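Local coordinates for uncharacterized protein (Nostoc punctiforme, PDB 2QDR) that is of unknown function but, as a cupin-clan protein with a double-stranded beta-helix fold, is a putative dioxygenase, at residues A[90-103]-A[147-161]. Residues are numbered along the deposited sequence; the frame is centred on the assembly and turned at random.
Sequences GASTSRVVLPPKFE and KVLGGEEAEILWMEN
Val96 and Ile156 face each other as a hydrogen-bonded pair at the middle of an antiparallel ladder, strand 92-98 against strand 154-160, part of the double-stranded beta-helix of this cupin-clan protein. Their reciprocal backbone bonds are nearly straight, both 166° at the hydrogen. On the apolar face, which also carries Leu98 and Trp158, Val96 spreads its two methyls: CG1 reaches Trp158 CB at 3.8 Å, while CG2 leans on Ile156 CB. A chi1 of -172° sets Trp158 CG opposite the backbone N and leads the indole away from strand 92-98, where it packs edge-to-face with Trp67. Farther along, Leu98 CD1 touches Ile156 CD1 at 3.7 Å, and Leu98 CD2 sits over the centre of the Phe102 ring.

The other face is more polar. Arg95, stretched from CG to NE, forms a salt bridge with Glu155: OE1 lies at the guanidinium edge, tilted 23° out of its plane, and takes NH2 at 3.3 Å through its syn lone pair; NE adds a weak bond. Val97 CG2 lies alongside Glu155 CG, while its CG1 touches the carboxylate of Glu153, just before strand 154-160. Asn59 binds Arg95 NH1. An alanine in place of Glu155 would probably leave NE and NH2 of Arg95 without this acceptor and open a gap beside Val97 CG2.

Beyond Leu98 the strands part into turns, and a second, shorter ladder sets Glu103 against Lys147 as a non-hydrogen-bonded pair, with Val148 N bonded to Phe102 O. Val148 packs at the junction: its CG2, anti to the carbonyl carbon, presses on Leu98 CB at 3.5 Å and on Phe102 CB at 3.6 Å. Nearby, a water donates to Pro100 O and Val148 O and accepts from Gly151 N, at 2.7 Å from that nitrogen.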
loop_
_atom_site.group_PDB
_atom_site.type_symbol
_atom_site.label_atom_id
_atom_site.label_comp_id
_atom_site.label_asym_id
_atom_site.label_seq_id
_atom_site.Cartn_x
_atom_site.Cartn_y
_atom_site.Cartn_z
ATOM N N GLY A 90 26.341 39.536 -2.037
ATOM C CA GLY A 90 25.350 40.012 -1.066
ATOM C C GLY A 90 24.725 38.922 -0.211
ATOM O O GLY A 90 24.419 39.151 0.963
ATOM N N ALA A 91 24.519 37.747 -0.797
ATOM C CA ALA A 91 23.912 36.624 -0.086
ATOM C C ALA A 91 24.613 36.295 1.247
ATOM O O ALA A 91 25.838 36.384 1.340
ATOM C CB ALA A 91 23.853 35.368 -0.990
ATOM N N SER A 92 23.826 35.952 2.270
ATOM C CA SER A 92 24.365 35.615 3.590
ATOM C C SER A 92 23.387 34.882 4.512
ATOM O O SER A 92 22.190 34.805 4.250
ATOM C CB SER A 92 24.816 36.894 4.300
ATOM O OG SER A 92 23.719 37.767 4.448
ATOM N N THR A 93 23.946 34.309 5.568
ATOM C CA THR A 93 23.193 33.616 6.610
ATOM C C THR A 93 23.766 34.151 7.905
ATOM O O THR A 93 24.988 34.275 8.036
ATOM C CB THR A 93 23.299 32.087 6.553
ATOM O OG1 THR A 93 22.716 31.615 5.335
ATOM C CG2 THR A 93 22.556 31.447 7.740
ATOM N N SER A 94 22.895 34.484 8.849
ATOM C CA SER A 94 23.352 35.043 10.118
ATOM C C SER A 94 22.343 34.872 11.242
ATOM O O SER A 94 21.157 34.650 11.013
ATOM C CB SER A 94 23.718 36.518 9.914
ATOM O OG SER A 94 22.680 37.208 9.260
ATOM N N ARG A 95 22.862 34.948 12.461
ATOM C CA ARG A 95 22.090 34.812 13.676
ATOM C C ARG A 95 21.968 36.219 14.234
ATOM O O ARG A 95 22.957 36.788 14.720
ATOM C CB ARG A 95 22.818 33.885 14.623
ATOM C CG ARG A 95 22.098 33.556 15.911
ATOM C CD ARG A 95 23.047 32.783 16.766
ATOM N NE ARG A 95 22.533 32.446 18.087
ATOM C CZ ARG A 95 23.288 31.967 19.080
ATOM N NH1 ARG A 95 24.608 31.782 18.935
ATOM N NH2 ARG A 95 22.731 31.697 20.254
ATOM N N VAL A 96 20.770 36.793 14.124
ATOM C CA VAL A 96 20.519 38.152 14.598
ATOM C C VAL A 96 19.728 38.113 15.894
ATOM O O VAL A 96 19.056 37.117 16.175
ATOM C CB VAL A 96 19.773 39.047 13.542
ATOM C CG1 VAL A 96 20.576 39.147 12.246
ATOM C CG2 VAL A 96 18.349 38.561 13.240
ATOM N N VAL A 97 19.842 39.178 16.691
ATOM C CA VAL A 97 19.108 39.283 17.945
ATOM C C VAL A 97 18.460 40.655 17.989
ATOM O O VAL A 97 19.156 41.670 18.054
ATOM C CB VAL A 97 19.992 39.076 19.186
ATOM C CG1 VAL A 97 19.150 39.166 20.479
ATOM C CG2 VAL A 97 20.729 37.740 19.072
ATOM N N LEU A 98 17.130 40.668 17.946
ATOM C CA LEU A 98 16.346 41.888 17.988
ATOM C C LEU A 98 15.954 42.168 19.441
ATOM O O LEU A 98 15.502 41.255 20.132
ATOM C CB LEU A 98 15.106 41.734 17.117
ATOM C CG LEU A 98 15.369 41.369 15.652
ATOM C CD1 LEU A 98 14.056 41.282 14.904
ATOM C CD2 LEU A 98 16.293 42.362 14.949
ATOM N N PRO A 99 16.122 43.421 19.914
ATOM C CA PRO A 99 15.779 43.718 21.313
ATOM C C PRO A 99 14.263 43.797 21.606
ATOM O O PRO A 99 13.479 43.925 20.667
ATOM C CB PRO A 99 16.445 45.077 21.539
ATOM C CG PRO A 99 16.458 45.711 20.220
ATOM C CD PRO A 99 16.649 44.614 19.224
ATOM N N PRO A 100 13.862 43.727 22.900
ATOM C CA PRO A 100 12.461 43.775 23.383
ATOM C C PRO A 100 11.502 44.790 22.739
ATOM O O PRO A 100 10.408 44.399 22.334
ATOM C CB PRO A 100 12.633 44.125 24.866
ATOM C CG PRO A 100 13.889 43.478 25.240
ATOM C CD PRO A 100 14.790 43.561 24.041
ATOM N N LYS A 101 11.913 46.053 22.636
ATOM C CA LYS A 101 11.069 47.108 22.052
ATOM C C LYS A 101 11.330 47.342 20.549
ATOM O O LYS A 101 10.981 48.406 20.033
ATOM C CB LYS A 101 11.224 48.421 22.845
ATOM C CG LYS A 101 10.862 48.323 24.329
ATOM N N PHE A 102 11.920 46.368 19.842
ATOM C CA PHE A 102 12.197 46.518 18.410
ATOM C C PHE A 102 10.886 46.701 17.667
ATOM O O PHE A 102 9.920 45.989 17.928
ATOM C CB PHE A 102 12.961 45.315 17.858
ATOM C CG PHE A 102 13.296 45.420 16.394
ATOM C CD1 PHE A 102 14.456 46.063 15.979
ATOM C CD2 PHE A 102 12.465 44.859 15.430
ATOM C CE1 PHE A 102 14.774 46.164 14.631
ATOM C CE2 PHE A 102 12.776 44.953 14.081
ATOM C CZ PHE A 102 13.937 45.608 13.681
ATOM N N GLU A 103 10.864 47.675 16.761
ATOM C CA GLU A 103 9.679 47.992 15.983
ATOM C C GLU A 103 10.151 48.658 14.691
ATOM O O GLU A 103 10.865 49.660 14.742
ATOM C CB GLU A 103 8.741 48.868 16.807
ATOM C CG GLU A 103 7.403 49.147 16.153
ATOM C CD GLU A 103 6.401 49.794 17.104
ATOM O OE1 GLU A 103 6.776 50.182 18.233
ATOM O OE2 GLU A 103 5.220 49.906 16.716
ATOM N N LYS A 147 7.493 43.870 14.629
ATOM C CA LYS A 147 8.047 44.080 15.973
ATOM C C LYS A 147 8.314 42.808 16.761
ATOM O O LYS A 147 7.826 41.736 16.402
ATOM C CB LYS A 147 7.041 44.898 16.798
ATOM C CG LYS A 147 5.671 44.197 16.980
ATOM C CD LYS A 147 4.666 45.037 17.720
ATOM C CE LYS A 147 3.323 44.323 17.743
ATOM N NZ LYS A 147 2.277 45.100 18.453
ATOM N N VAL A 148 9.061 42.959 17.856
ATOM C CA VAL A 148 9.372 41.852 18.750
ATOM C C VAL A 148 8.241 41.792 19.779
ATOM O O VAL A 148 7.799 42.826 20.271
ATOM C CB VAL A 148 10.758 41.985 19.417
ATOM C CG1 VAL A 148 10.975 40.905 20.474
ATOM C CG2 VAL A 148 11.862 41.896 18.372
ATOM N N LEU A 149 7.790 40.573 20.084
ATOM C CA LEU A 149 6.706 40.317 21.024
ATOM C C LEU A 149 7.182 39.777 22.356
ATOM O O LEU A 149 8.305 39.284 22.475
ATOM C CB LEU A 149 5.759 39.273 20.437
ATOM C CG LEU A 149 5.007 39.616 19.159
ATOM C CD1 LEU A 149 4.333 38.358 18.618
ATOM C CD2 LEU A 149 3.999 40.732 19.402
ATOM N N GLY A 150 6.302 39.883 23.350
ATOM C CA GLY A 150 6.552 39.381 24.697
ATOM C C GLY A 150 7.521 40.090 25.618
ATOM O O GLY A 150 7.801 39.572 26.694
ATOM N N GLY A 151 8.035 41.255 25.225
ATOM C CA GLY A 151 8.980 42.006 26.064
ATOM C C GLY A 151 10.327 41.347 26.345
ATOM O O GLY A 151 10.993 41.696 27.312
ATOM N N GLU A 152 10.712 40.385 25.510
ATOM C CA GLU A 152 11.978 39.670 25.617
ATOM C C GLU A 152 12.557 39.680 24.220
ATOM O O GLU A 152 11.809 39.757 23.249
ATOM C CB GLU A 152 11.780 38.247 26.120
ATOM C CG GLU A 152 11.269 38.191 27.560
ATOM C CD GLU A 152 11.043 36.770 28.087
ATOM O OE1 GLU A 152 10.950 35.815 27.274
ATOM O OE2 GLU A 152 10.932 36.621 29.329
ATOM N N GLU A 153 13.880 39.606 24.117
ATOM C CA GLU A 153 14.548 39.612 22.812
ATOM C C GLU A 153 14.199 38.356 22.018
ATOM O O GLU A 153 13.758 37.350 22.578
ATOM C CB GLU A 153 16.076 39.758 22.958
ATOM C CG GLU A 153 16.815 38.593 23.644
ATOM C CD GLU A 153 18.317 38.840 23.808
ATOM O OE1 GLU A 153 18.775 40.005 23.725
ATOM O OE2 GLU A 153 19.043 37.851 24.041
ATOM N N ALA A 154 14.374 38.446 20.710
ATOM C CA ALA A 154 14.093 37.343 19.817
ATOM C C ALA A 154 15.341 37.062 19.018
ATOM O O ALA A 154 16.043 38.007 18.647
ATOM C CB ALA A 154 12.945 37.691 18.910
ATOM N N GLU A 155 15.622 35.774 18.781
ATOM C CA GLU A 155 16.781 35.335 17.992
ATOM C C GLU A 155 16.262 34.688 16.720
ATOM O O GLU A 155 15.358 33.848 16.778
ATOM C CB GLU A 155 17.683 34.392 18.771
ATOM C CG GLU A 155 18.188 35.034 20.051
ATOM C CD GLU A 155 19.331 34.304 20.699
ATOM O OE1 GLU A 155 20.098 33.623 19.988
ATOM O OE2 GLU A 155 19.486 34.463 21.927
ATOM N N ILE A 156 16.857 35.069 15.583
ATOM C CA ILE A 156 16.415 34.627 14.276
ATOM C C ILE A 156 17.523 34.299 13.283
ATOM O O ILE A 156 18.553 34.966 13.268
ATOM C CB ILE A 156 15.641 35.808 13.586
ATOM C CG1 ILE A 156 14.658 36.511 14.534
ATOM C CG2 ILE A 156 14.883 35.353 12.325
ATOM C CD1 ILE A 156 13.926 37.694 13.913
ATOM N N LEU A 157 17.297 33.279 12.448
ATOM C CA LEU A 157 18.224 32.940 11.380
ATOM C C LEU A 157 17.799 33.875 10.256
ATOM O O LEU A 157 16.741 33.681 9.664
ATOM C CB LEU A 157 18.148 31.482 10.938
ATOM C CG LEU A 157 18.567 30.422 11.957
ATOM C CD1 LEU A 157 18.317 29.026 11.390
ATOM C CD2 LEU A 157 20.025 30.584 12.369
ATOM N N TRP A 158 18.597 34.911 10.010
ATOM C CA TRP A 158 18.324 35.914 8.990
ATOM C C TRP A 158 19.066 35.523 7.723
ATOM O O TRP A 158 20.296 35.562 7.693
ATOM C CB TRP A 158 18.779 37.274 9.500
ATOM C CG TRP A 158 18.414 38.430 8.657
ATOM C CD1 TRP A 158 19.137 38.969 7.631
ATOM C CD2 TRP A 158 17.248 39.246 8.803
ATOM N NE1 TRP A 158 18.477 40.063 7.117
ATOM C CE2 TRP A 158 17.316 40.254 7.821
ATOM C CE3 TRP A 158 16.150 39.221 9.670
ATOM C CZ2 TRP A 158 16.320 41.225 7.670
ATOM C CZ3 TRP A 158 15.162 40.190 9.526
ATOM C CH2 TRP A 158 15.252 41.173 8.528
HETATM N N MSE A 159 18.320 35.171 6.680
HETATM C CA MSE A 159 18.890 34.699 5.407
HETATM C C MSE A 159 18.611 35.584 4.186
HETATM O O MSE A 159 17.544 35.515 3.594
HETATM C CB MSE A 159 18.356 33.281 5.168
HETATM C CG MSE A 159 18.933 32.271 6.140
HETATM SE SE MSE A 159 17.957 30.622 6.298
HETATM C CE MSE A 159 16.391 31.255 7.252
ATOM N N GLU A 160 19.598 36.392 3.815
ATOM C CA GLU A 160 19.526 37.300 2.668
ATOM C C GLU A 160 20.002 36.507 1.453
ATOM O O GLU A 160 21.156 36.117 1.430
ATOM C CB GLU A 160 20.409 38.512 2.910
ATOM C CG GLU A 160 20.100 39.267 4.216
ATOM C CD GLU A 160 20.982 40.476 4.440
ATOM O OE1 GLU A 160 21.801 40.828 3.558
ATOM O OE2 GLU A 160 20.861 41.082 5.516
ATOM N N ASN A 161 19.142 36.270 0.456
ATOM C CA ASN A 161 19.498 35.429 -0.711
ATOM C C ASN A 161 19.703 36.068 -2.083
ATOM O O ASN A 161 20.398 35.490 -2.919
ATOM C CB ASN A 161 18.410 34.377 -0.924
ATOM C CG ASN A 161 18.161 33.509 0.283
ATOM O OD1 ASN A 161 19.005 33.359 1.169
ATOM N ND2 ASN A 161 16.992 32.897 0.303
HETATM O O HOH W 1 22.463 37.251 6.591
HETATM O O HOH W 2 7.802 42.891 23.093
#